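Local coordinates for uncharacterized protein (Bacteroides uniformis, PDB 4IYK), which is of unknown function but probably binds carbohydrate, pairing a transthyretin-like N-terminal domain with an immunoglobulin-like C-terminal one, at residues I107-P112 against N216-V221; F125-G130 against D176-S181; L136-L141 against T161-F166. All blocks are in the same frame, centred on the assembly; numbering follows the deposited sequence. Where two conformers were deposited one is given.

Contact 1 (I107-P112 against N216-V221)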
loop_
_atom_site.group_PDB
_atom_site.type_symbol
_atom_site.label_atom_id
_atom_site.label_comp_id
_atom_site.label_asym_id
_atom_site.label_seq_id
_atom_site.Cartn_x
_atom_site.Cartn_y
_atom_site.Cartn_z
ATOM N N ILE A 107 7.268 6.451 -2.164
ATOM C CA ILE A 107 7.796 5.757 -3.331
ATOM C C ILE A 107 6.658 5.388 -4.289
ATOM O O ILE A 107 5.612 4.909 -3.845
ATOM C CB ILE A 107 8.568 4.462 -2.874
ATOM C CG1 ILE A 107 9.835 4.816 -2.048
ATOM C CG2 ILE A 107 8.899 3.525 -4.076
ATOM C CD1 ILE A 107 10.523 3.640 -1.434
ATOM N N ARG A 108 6.921 5.513 -5.609
ATOM C CA ARG A 108 6.025 5.036 -6.665
ATOM C C ARG A 108 6.676 3.825 -7.324
ATOM O O ARG A 108 7.845 3.908 -7.693
ATOM C CB ARG A 108 5.776 6.138 -7.715
ATOM C CG ARG A 108 4.936 7.291 -7.240
ATOM C CD ARG A 108 4.756 8.358 -8.327
ATOM N NE ARG A 108 4.005 9.478 -7.762
ATOM C CZ ARG A 108 4.521 10.613 -7.319
ATOM N NH1 ARG A 108 5.811 10.880 -7.496
ATOM N NH2 ARG A 108 3.738 11.526 -6.754
ATOM N N VAL A 109 5.959 2.695 -7.463
ATOM C CA VAL A 109 6.528 1.540 -8.168
ATOM C C VAL A 109 6.230 1.739 -9.651
ATOM O O VAL A 109 5.067 1.900 -10.020
ATOM C CB VAL A 109 6.049 0.171 -7.653
ATOM C CG1 VAL A 109 6.694 -0.952 -8.448
ATOM C CG2 VAL A 109 6.346 0.009 -6.168
ATOM N N LYS A 110 7.270 1.751 -10.485
ATOM C CA LYS A 110 7.091 1.997 -11.913
ATOM C C LYS A 110 7.298 0.755 -12.765
ATOM O O LYS A 110 8.167 -0.079 -12.482
ATOM C CB LYS A 110 8.025 3.117 -12.408
ATOM C CG LYS A 110 7.913 4.441 -11.632
ATOM C CD LYS A 110 6.489 5.043 -11.593
ATOM C CE LYS A 110 6.039 5.712 -12.876
ATOM N NZ LYS A 110 4.650 6.231 -12.759
ATOM N N SER A 111 6.523 0.692 -13.871
ATOM C CA SER A 111 6.517 -0.394 -14.849
ATOM C C SER A 111 6.502 -1.780 -14.143
ATOM O O SER A 111 7.343 -2.620 -14.470
ATOM C CB SER A 111 7.722 -0.254 -15.779
ATOM O OG SER A 111 7.668 0.990 -16.454
ATOM N N PRO A 112 5.639 -2.026 -13.122
ATOM C CA PRO A 112 5.684 -3.329 -12.455
ATOM C C PRO A 112 5.238 -4.457 -13.382
ATOM O O PRO A 112 4.286 -4.297 -14.154
ATOM C CB PRO A 112 4.722 -3.147 -11.279
ATOM C CG PRO A 112 3.747 -2.155 -11.750
ATOM C CD PRO A 112 4.558 -1.189 -12.553
ATOM N N ASN A 216 5.005 1.028 0.225
ATOM C CA ASN A 216 4.316 1.427 -0.985
ATOM C C ASN A 216 4.215 0.165 -1.851
ATOM O O ASN A 216 5.036 -0.725 -1.716
ATOM C CB ASN A 216 5.043 2.552 -1.676
ATOM C CG ASN A 216 4.898 3.863 -0.948
ATOM O OD1 ASN A 216 5.850 4.376 -0.396
ATOM N ND2 ASN A 216 3.699 4.436 -0.935
ATOM N N TYR A 217 3.208 0.088 -2.720
ATOM C CA TYR A 217 2.927 -1.088 -3.524
ATOM C C TYR A 217 2.587 -0.795 -4.963
ATOM O O TYR A 217 2.057 0.261 -5.294
ATOM C CB TYR A 217 1.696 -1.816 -2.915
ATOM C CG TYR A 217 1.916 -2.368 -1.526
ATOM C CD1 TYR A 217 2.665 -3.518 -1.326
ATOM C CD2 TYR A 217 1.413 -1.709 -0.403
ATOM C CE1 TYR A 217 2.865 -4.041 -0.049
ATOM C CE2 TYR A 217 1.614 -2.213 0.880
ATOM C CZ TYR A 217 2.336 -3.388 1.050
ATOM O OH TYR A 217 2.514 -3.939 2.288
ATOM N N ALA A 218 2.816 -1.800 -5.797
ATOM C CA ALA A 218 2.351 -1.893 -7.168
ATOM C C ALA A 218 1.014 -2.664 -7.112
ATOM O O ALA A 218 0.764 -3.299 -6.090
ATOM C CB ALA A 218 3.362 -2.643 -8.018
ATOM N N PRO A 219 0.122 -2.613 -8.127
ATOM C CA PRO A 219 -1.137 -3.387 -8.029
ATOM C C PRO A 219 -0.881 -4.913 -7.978
ATOM O O PRO A 219 0.121 -5.402 -8.520
ATOM C CB PRO A 219 -1.912 -2.981 -9.303
ATOM C CG PRO A 219 -1.263 -1.689 -9.758
ATOM C CD PRO A 219 0.192 -1.871 -9.401
ATOM N N VAL A 220 -1.765 -5.642 -7.289
ATOM C CA VAL A 220 -1.724 -7.112 -7.129
ATOM C C VAL A 220 -1.805 -7.814 -8.512
ATOM O O VAL A 220 -2.554 -7.375 -9.389
ATOM C CB VAL A 220 -2.867 -7.573 -6.193
ATOM C CG1 VAL A 220 -3.038 -9.088 -6.227
ATOM C CG2 VAL A 220 -2.633 -7.102 -4.772
ATOM N N VAL A 221 -0.999 -8.887 -8.707
ATOM C CA VAL A 221 -0.983 -9.718 -9.920
ATOM C C VAL A 221 -1.375 -11.153 -9.502
ATOM O O VAL A 221 -0.686 -11.755 -8.684
ATOM C CB VAL A 221 0.382 -9.679 -10.650
ATOM C CG1 VAL A 221 0.383 -10.576 -11.899
ATOM C CG2 VAL A 221 0.778 -8.243 -11.008
HETATM O O HOH W 1 3.206 2.500 -6.364
#
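The methyl of A218 is the bump at the middle of this contact, set into the hollow between V109 and P112. V109 CG1 meets A218 CB at 3.8 Å, and P112 CB closes on the same methyl from farther along the chain at 3.6 Å. CG1 of V109 stands opposite its own backbone N (chi1 180°), which carries it to the alanine while CG2 lies by the Y217-A218 peptide. Beyond them P112 CG only grazes P219 CD, at 4.3 Å. At the other end the N216 side chain is the knob, its CB and CG lying against the I107 carbonyl. I107 N donates to N216 OD1 at 3.1 Å, a bent bond (138° at the hydrogen) that arrives from above the amide plane, whereas N216 ND2 is held by the N81 carbonyl. Between the two ends the segments, whose end-to-end directions differ by 25°, are not joined by direct backbone bonds. A water fills the interval, accepting from V109 N at 3.0 Å and donating to Y217 O at 2.7 Å. The contact thus joins edges of the two sheets of the C-terminal domain: strand 107-117 pairs on its far side with strand 120-129, strand 216-224 with strand 196-206, and I107 reaches L127 of the first neighbour and A205 of the second.

Contact 2 (F125-G130 against D176-S181)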
loop_
_atom_site.group_PDB
_atom_site.type_symbol
_atom_site.label_atom_id
_atom_site.label_comp_id
_atom_site.label_asym_id
_atom_site.label_seq_id
_atom_site.Cartn_x
_atom_site.Cartn_y
_atom_site.Cartn_z
ATOM N N PHE A 125 10.755 -4.204 -11.998
ATOM C CA PHE A 125 10.196 -2.887 -11.726
ATOM C C PHE A 125 11.285 -1.839 -11.511
ATOM O O PHE A 125 12.460 -2.152 -11.313
ATOM C CB PHE A 125 9.267 -2.933 -10.458
ATOM C CG PHE A 125 9.934 -3.414 -9.184
ATOM C CD1 PHE A 125 10.095 -4.774 -8.929
ATOM C CD2 PHE A 125 10.414 -2.506 -8.243
ATOM C CE1 PHE A 125 10.727 -5.215 -7.757
ATOM C CE2 PHE A 125 11.024 -2.954 -7.060
ATOM C CZ PHE A 125 11.166 -4.301 -6.823
ATOM N N SER A 126 10.852 -0.586 -11.528
ATOM C CA SER A 126 11.625 0.604 -11.237
ATOM C C SER A 126 10.943 1.329 -10.098
ATOM O O SER A 126 9.787 1.037 -9.784
ATOM C CB SER A 126 11.726 1.496 -12.480
ATOM O OG SER A 126 12.742 1.005 -13.335
ATOM N N LEU A 127 11.631 2.306 -9.512
ATOM C CA LEU A 127 11.115 3.091 -8.396
ATOM C C LEU A 127 11.355 4.558 -8.625
ATOM O O LEU A 127 12.351 4.953 -9.234
ATOM C CB LEU A 127 11.739 2.673 -7.049
ATOM C CG LEU A 127 11.553 1.209 -6.614
ATOM C CD1 LEU A 127 12.373 0.912 -5.381
ATOM C CD2 LEU A 127 10.109 0.871 -6.348
ATOM N N GLU A 128 10.438 5.361 -8.101
ATOM C CA GLU A 128 10.481 6.803 -8.174
ATOM C C GLU A 128 10.232 7.347 -6.770
ATOM O O GLU A 128 9.321 6.896 -6.088
ATOM C CB GLU A 128 9.425 7.245 -9.187
ATOM C CG GLU A 128 9.329 8.718 -9.473
ATOM C CD GLU A 128 8.193 8.976 -10.445
ATOM O OE1 GLU A 128 8.208 8.383 -11.549
ATOM O OE2 GLU A 128 7.249 9.709 -10.071
ATOM N N ALA A 129 11.062 8.282 -6.325
ATOM C CA ALA A 129 10.900 8.889 -5.007
ATOM C C ALA A 129 9.813 9.974 -5.054
ATOM O O ALA A 129 9.759 10.733 -6.028
ATOM C CB ALA A 129 12.221 9.484 -4.544
ATOM N N GLY A 130 8.970 10.024 -4.009
ATOM C CA GLY A 130 7.922 11.030 -3.836
ATOM C C GLY A 130 8.510 12.418 -3.669
ATOM O O GLY A 130 7.968 13.394 -4.190
ATOM N N ASP A 176 17.141 2.633 -12.592
ATOM C CA ASP A 176 17.506 1.326 -12.028
ATOM C C ASP A 176 16.386 0.286 -12.139
ATOM O O ASP A 176 15.220 0.575 -11.847
ATOM C CB ASP A 176 17.936 1.459 -10.555
ATOM C CG ASP A 176 19.216 2.257 -10.337
ATOM O OD1 ASP A 176 19.893 2.587 -11.339
ATOM O OD2 ASP A 176 19.536 2.552 -9.168
ATOM N N ILE A 177 16.756 -0.925 -12.574
ATOM C CA ILE A 177 15.819 -2.038 -12.696
ATOM C C ILE A 177 16.070 -3.009 -11.553
ATOM O O ILE A 177 17.192 -3.504 -11.374
ATOM C CB ILE A 177 15.854 -2.753 -14.078
ATOM C CG1 ILE A 177 15.878 -1.762 -15.290
ATOM C CG2 ILE A 177 14.733 -3.811 -14.187
ATOM C CD1 ILE A 177 14.556 -0.972 -15.600
ATOM N N TYR A 178 15.014 -3.275 -10.779
ATOM C CA TYR A 178 15.063 -4.222 -9.671
ATOM C C TYR A 178 14.419 -5.531 -10.089
ATOM O O TYR A 178 13.465 -5.520 -10.859
ATOM C CB TYR A 178 14.374 -3.643 -8.427
ATOM C CG TYR A 178 15.083 -2.448 -7.826
ATOM C CD1 TYR A 178 16.084 -2.614 -6.872
ATOM C CD2 TYR A 178 14.722 -1.149 -8.172
ATOM C CE1 TYR A 178 16.718 -1.520 -6.289
ATOM C CE2 TYR A 178 15.356 -0.046 -7.603
ATOM C CZ TYR A 178 16.351 -0.237 -6.657
ATOM O OH TYR A 178 16.985 0.834 -6.082
ATOM N N THR A 179 14.963 -6.658 -9.611
ATOM C CA THR A 179 14.419 -8.006 -9.861
ATOM C C THR A 179 14.287 -8.753 -8.543
ATOM O O THR A 179 15.230 -8.774 -7.750
ATOM C CB THR A 179 15.321 -8.782 -10.861
ATOM O OG1 THR A 179 15.404 -8.039 -12.085
ATOM C CG2 THR A 179 14.796 -10.187 -11.167
ATOM N N LEU A 180 13.110 -9.366 -8.307
ATOM C CA LEU A 180 12.823 -10.238 -7.160
ATOM C C LEU A 180 12.287 -11.557 -7.705
ATOM O O LEU A 180 11.686 -11.579 -8.775
ATOM C CB LEU A 180 11.871 -9.604 -6.120
ATOM C CG LEU A 180 12.397 -8.308 -5.456
ATOM C CD1 LEU A 180 11.276 -7.548 -4.808
ATOM C CD2 LEU A 180 13.554 -8.587 -4.456
ATOM N N SER A 181 12.563 -12.659 -7.006
ATOM C CA SER A 181 12.214 -14.007 -7.453
ATOM C C SER A 181 11.676 -14.881 -6.355
ATOM O O SER A 181 12.164 -14.818 -5.214
ATOM C CB SER A 181 13.461 -14.709 -8.003
ATOM O OG SER A 181 13.802 -14.278 -9.305
HETATM O O HOH W 2 14.530 2.339 -9.964
#
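F125 and Y178 form an antiparallel hydrogen-bonded pair in the three-stranded sheet of the C-terminal, immunoglobulin-like domain, where strand 120-129 runs between strands 107-117 and 178-183. Two backbone bonds make the pair: Y178 N to F125 O is short and nearly straight (2.8 Å), F125 N to Y178 O longer at 3.2 Å. Past this pair the strands splay, their axes at 127°, and side-chain and water bonds take over from backbone ones. S126 OG donates to D176 O at 2.9 Å from above the carbonyl plane, and a water accepting from L127 N donates to the same oxygen.

The apolar contacts lie on the face bearing both aromatic side chains. F125 has CG between its backbone N and carbonyl carbon (chi1 58°), which swings the ring across to Y178. Y178 CB sits over one face in a CH-pi contact, 3.8 Å from the ring centroid, while L180 CD1 meets the ring at its edge. The two rings are near parallel (19°) but slid apart with little overlap. A serine in place of F125 would probably leave Y178 CB and L180 CD1 without their shared apolar partner and open a gap beside V109 and I139, which also touch the ring. L127 CD1 approaches the CD2-CE2 flank of the Y178 ring obliquely, 3.8 Å from CE2.

Contact 3 (L136-L141 against T161-F166). With EDO (1,2-ethanediol), chain F.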
loop_
_atom_site.group_PDB
_atom_site.type_symbol
_atom_site.label_atom_id
_atom_site.label_comp_id
_atom_site.label_asym_id
_atom_site.label_seq_id
_atom_site.Cartn_x
_atom_site.Cartn_y
_atom_site.Cartn_z
ATOM N N LEU A 136 15.629 4.333 -0.095
ATOM C CA LEU A 136 15.068 2.989 -0.136
ATOM C C LEU A 136 15.646 2.111 0.970
ATOM O O LEU A 136 16.860 1.964 1.061
ATOM C CB LEU A 136 15.347 2.363 -1.510
ATOM C CG LEU A 136 14.813 0.938 -1.760
ATOM C CD1 LEU A 136 13.285 0.910 -1.810
ATOM C CD2 LEU A 136 15.370 0.396 -3.050
ATOM N N LYS A 137 14.770 1.501 1.778
ATOM C CA LYS A 137 15.147 0.622 2.890
ATOM C C LYS A 137 14.954 -0.858 2.508
ATOM O O LYS A 137 15.847 -1.669 2.754
ATOM C CB LYS A 137 14.319 0.979 4.138
ATOM C CG LYS A 137 14.858 0.418 5.446
ATOM C CD LYS A 137 13.938 0.781 6.606
ATOM C CE LYS A 137 14.326 0.109 7.906
ATOM N NZ LYS A 137 13.291 0.290 8.960
ATOM N N GLU A 138 13.799 -1.214 1.923
ATOM C CA GLU A 138 13.490 -2.598 1.539
ATOM C C GLU A 138 12.674 -2.724 0.249
ATOM O O GLU A 138 11.869 -1.845 -0.068
ATOM C CB GLU A 138 12.682 -3.310 2.648
ATOM C CG GLU A 138 13.368 -3.493 4.000
ATOM C CD GLU A 138 12.515 -4.103 5.097
ATOM O OE1 GLU A 138 11.535 -4.809 4.772
ATOM O OE2 GLU A 138 12.826 -3.872 6.287
ATOM N N ILE A 139 12.822 -3.880 -0.437
ATOM C CA ILE A 139 11.994 -4.283 -1.588
ATOM C C ILE A 139 11.578 -5.743 -1.335
ATOM O O ILE A 139 12.355 -6.541 -0.775
ATOM C CB ILE A 139 12.584 -4.048 -3.015
ATOM C CG1 ILE A 139 13.946 -4.758 -3.214
ATOM C CG2 ILE A 139 12.639 -2.543 -3.351
ATOM C CD1 ILE A 139 14.389 -4.974 -4.688
ATOM N N GLN A 140 10.324 -6.071 -1.687
ATOM C CA GLN A 140 9.813 -7.401 -1.450
ATOM C C GLN A 140 8.686 -7.747 -2.388
ATOM O O GLN A 140 7.846 -6.895 -2.723
ATOM C CB GLN A 140 9.338 -7.540 0.015
ATOM C CG GLN A 140 8.964 -8.976 0.405
ATOM C CD GLN A 140 9.003 -9.190 1.893
ATOM O OE1 GLN A 140 9.242 -8.283 2.676
ATOM N NE2 GLN A 140 8.687 -10.371 2.319
ATOM N N LEU A 141 8.677 -9.030 -2.802
ATOM C CA LEU A 141 7.620 -9.621 -3.596
ATOM C C LEU A 141 6.757 -10.426 -2.638
ATOM O O LEU A 141 7.126 -11.537 -2.243
ATOM C CB LEU A 141 8.167 -10.477 -4.774
ATOM C CG LEU A 141 7.114 -11.134 -5.694
ATOM C CD1 LEU A 141 6.167 -10.084 -6.324
ATOM C CD2 LEU A 141 7.795 -11.971 -6.798
ATOM N N THR A 161 15.453 -14.609 -2.175
ATOM C CA THR A 161 15.423 -13.783 -3.411
ATOM C C THR A 161 14.107 -12.960 -3.558
ATOM O O THR A 161 13.996 -12.137 -4.473
ATOM C CB THR A 161 15.626 -14.687 -4.646
ATOM O OG1 THR A 161 14.721 -15.771 -4.545
ATOM C CG2 THR A 161 17.031 -15.255 -4.733
ATOM N N ASP A 162 13.105 -13.214 -2.685
ATOM C CA ASP A 162 11.809 -12.528 -2.704
ATOM C C ASP A 162 11.872 -11.185 -1.966
ATOM O O ASP A 162 10.900 -10.434 -1.989
ATOM C CB ASP A 162 10.730 -13.417 -2.057
ATOM C CG ASP A 162 11.083 -13.827 -0.631
ATOM O OD1 ASP A 162 12.173 -14.431 -0.435
ATOM O OD2 ASP A 162 10.269 -13.542 0.296
ATOM N N LYS A 163 13.002 -10.914 -1.280
ATOM C CA LYS A 163 13.179 -9.730 -0.460
ATOM C C LYS A 163 14.645 -9.266 -0.434
ATOM O O LYS A 163 15.551 -10.090 -0.357
ATOM C CB LYS A 163 12.699 -10.061 0.974
ATOM C CG LYS A 163 12.815 -8.919 1.994
ATOM C CD LYS A 163 12.445 -9.394 3.399
ATOM C CE LYS A 163 12.377 -8.224 4.356
ATOM N NZ LYS A 163 12.146 -8.661 5.755
ATOM N N GLN A 164 14.859 -7.937 -0.473
ATOM C CA GLN A 164 16.189 -7.350 -0.356
ATOM C C GLN A 164 16.142 -6.168 0.604
ATOM O O GLN A 164 15.210 -5.349 0.558
ATOM C CB GLN A 164 16.802 -6.950 -1.703
ATOM C CG GLN A 164 18.327 -6.762 -1.598
ATOM C CD GLN A 164 18.999 -6.241 -2.836
ATOM O OE1 GLN A 164 18.349 -5.915 -3.834
ATOM N NE2 GLN A 164 20.326 -6.118 -2.778
ATOM N N VAL A 165 17.131 -6.124 1.525
ATOM C CA VAL A 165 17.239 -5.078 2.546
ATOM C C VAL A 165 18.485 -4.277 2.240
ATOM O O VAL A 165 19.550 -4.845 1.924
ATOM C CB VAL A 165 17.226 -5.632 4.004
ATOM C CG1 VAL A 165 17.399 -4.511 5.044
ATOM C CG2 VAL A 165 15.944 -6.425 4.280
ATOM N N PHE A 166 18.335 -2.951 2.274
ATOM C CA PHE A 166 19.438 -2.022 2.037
ATOM C C PHE A 166 19.818 -1.390 3.375
ATOM O O PHE A 166 18.984 -0.744 4.022
ATOM C CB PHE A 166 19.080 -0.969 0.959
ATOM C CG PHE A 166 18.554 -1.610 -0.310
ATOM C CD1 PHE A 166 17.193 -1.858 -0.473
ATOM C CD2 PHE A 166 19.420 -1.973 -1.337
ATOM C CE1 PHE A 166 16.716 -2.508 -1.612
ATOM C CE2 PHE A 166 18.935 -2.600 -2.492
ATOM C CZ PHE A 166 17.584 -2.853 -2.625
HETATM C C1 EDO F . 20.680 -6.302 5.966
HETATM O O1 EDO F . 20.212 -5.498 7.038
HETATM C C2 EDO F . 21.042 -5.386 4.775
HETATM O O2 EDO F . 21.557 -6.150 3.699
HETATM O O HOH W 3 12.905 -6.465 7.679
HETATM O O HOH W 4 7.914 -12.349 0.273
#
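F166 turns one side of its ring into the strand 136-141, with the K137 carbonyl group and I139 CG1 at the ring edge and L136 CD2 approaching CE1 obliquely at 3.5 Å. With CG anti to the carbonyl carbon (chi1 -52°), the F166 ring is directed at L136 and I139. Next to it, I139 and Q164 lie side by side and point the same way, CG1 of the isoleucine 3.9 Å from CB of the glutamine.

E138, Q140, K163 and V165 occupy the other face. K163 is fully extended, with CG anti to its backbone N (chi1 180°), and crosses obliquely over Q140, so that its CD passes Q140 OE1 at 3.5 Å and its NZ ends near E138. V165 runs alongside E138, CG2 against CG. Q140 and D162 are likewise side by side, the amide and carboxylate planes 77° apart; a water accepts from Q140 NE2 and donates to D162 OD2 (2.6 Å) and L141 O.

Between the two sets of side chains the antiparallel ladder runs regularly, with F166 N to K137 O, bonds in both directions between I139 and Q164, and L141 N to D162 O. K137 and E138 together face L204 of strand 196-206 on the other flank, a classic beta bulge.

K163 NZ and E138 OE1, 4.0 Å apart, stop short of a salt bridge, and a water bonded to NZ and E138 OE2 joins the two groups. The opposite charges probably still attract across this distance, while the water supplies the hydrogen bonds that link them.

All three contacts belong to the C-terminal domain and nest along the chain: contact 3 lies within the loop closed by contact 2, and contact 2 within that closed by contact 1. Contact 2 pairs strands of the three-stranded sheet, contact 3 strands of the facing sheet, and contact 1 brings an edge of each together. The centres of contacts 1 and 2 are about 9 Å apart. Those of contacts 2 and 3 are about 10 Å apart, and those of contacts 1 and 3 about 13 Å. K110 to S126 and R108 to E128 tie contact 1 to contact 2. Contacts 2 and 3 thus each hold one layer of a probable beta sandwich together, while contact 1 joins the layers at their edges, I107 and Y178 both packing on L136.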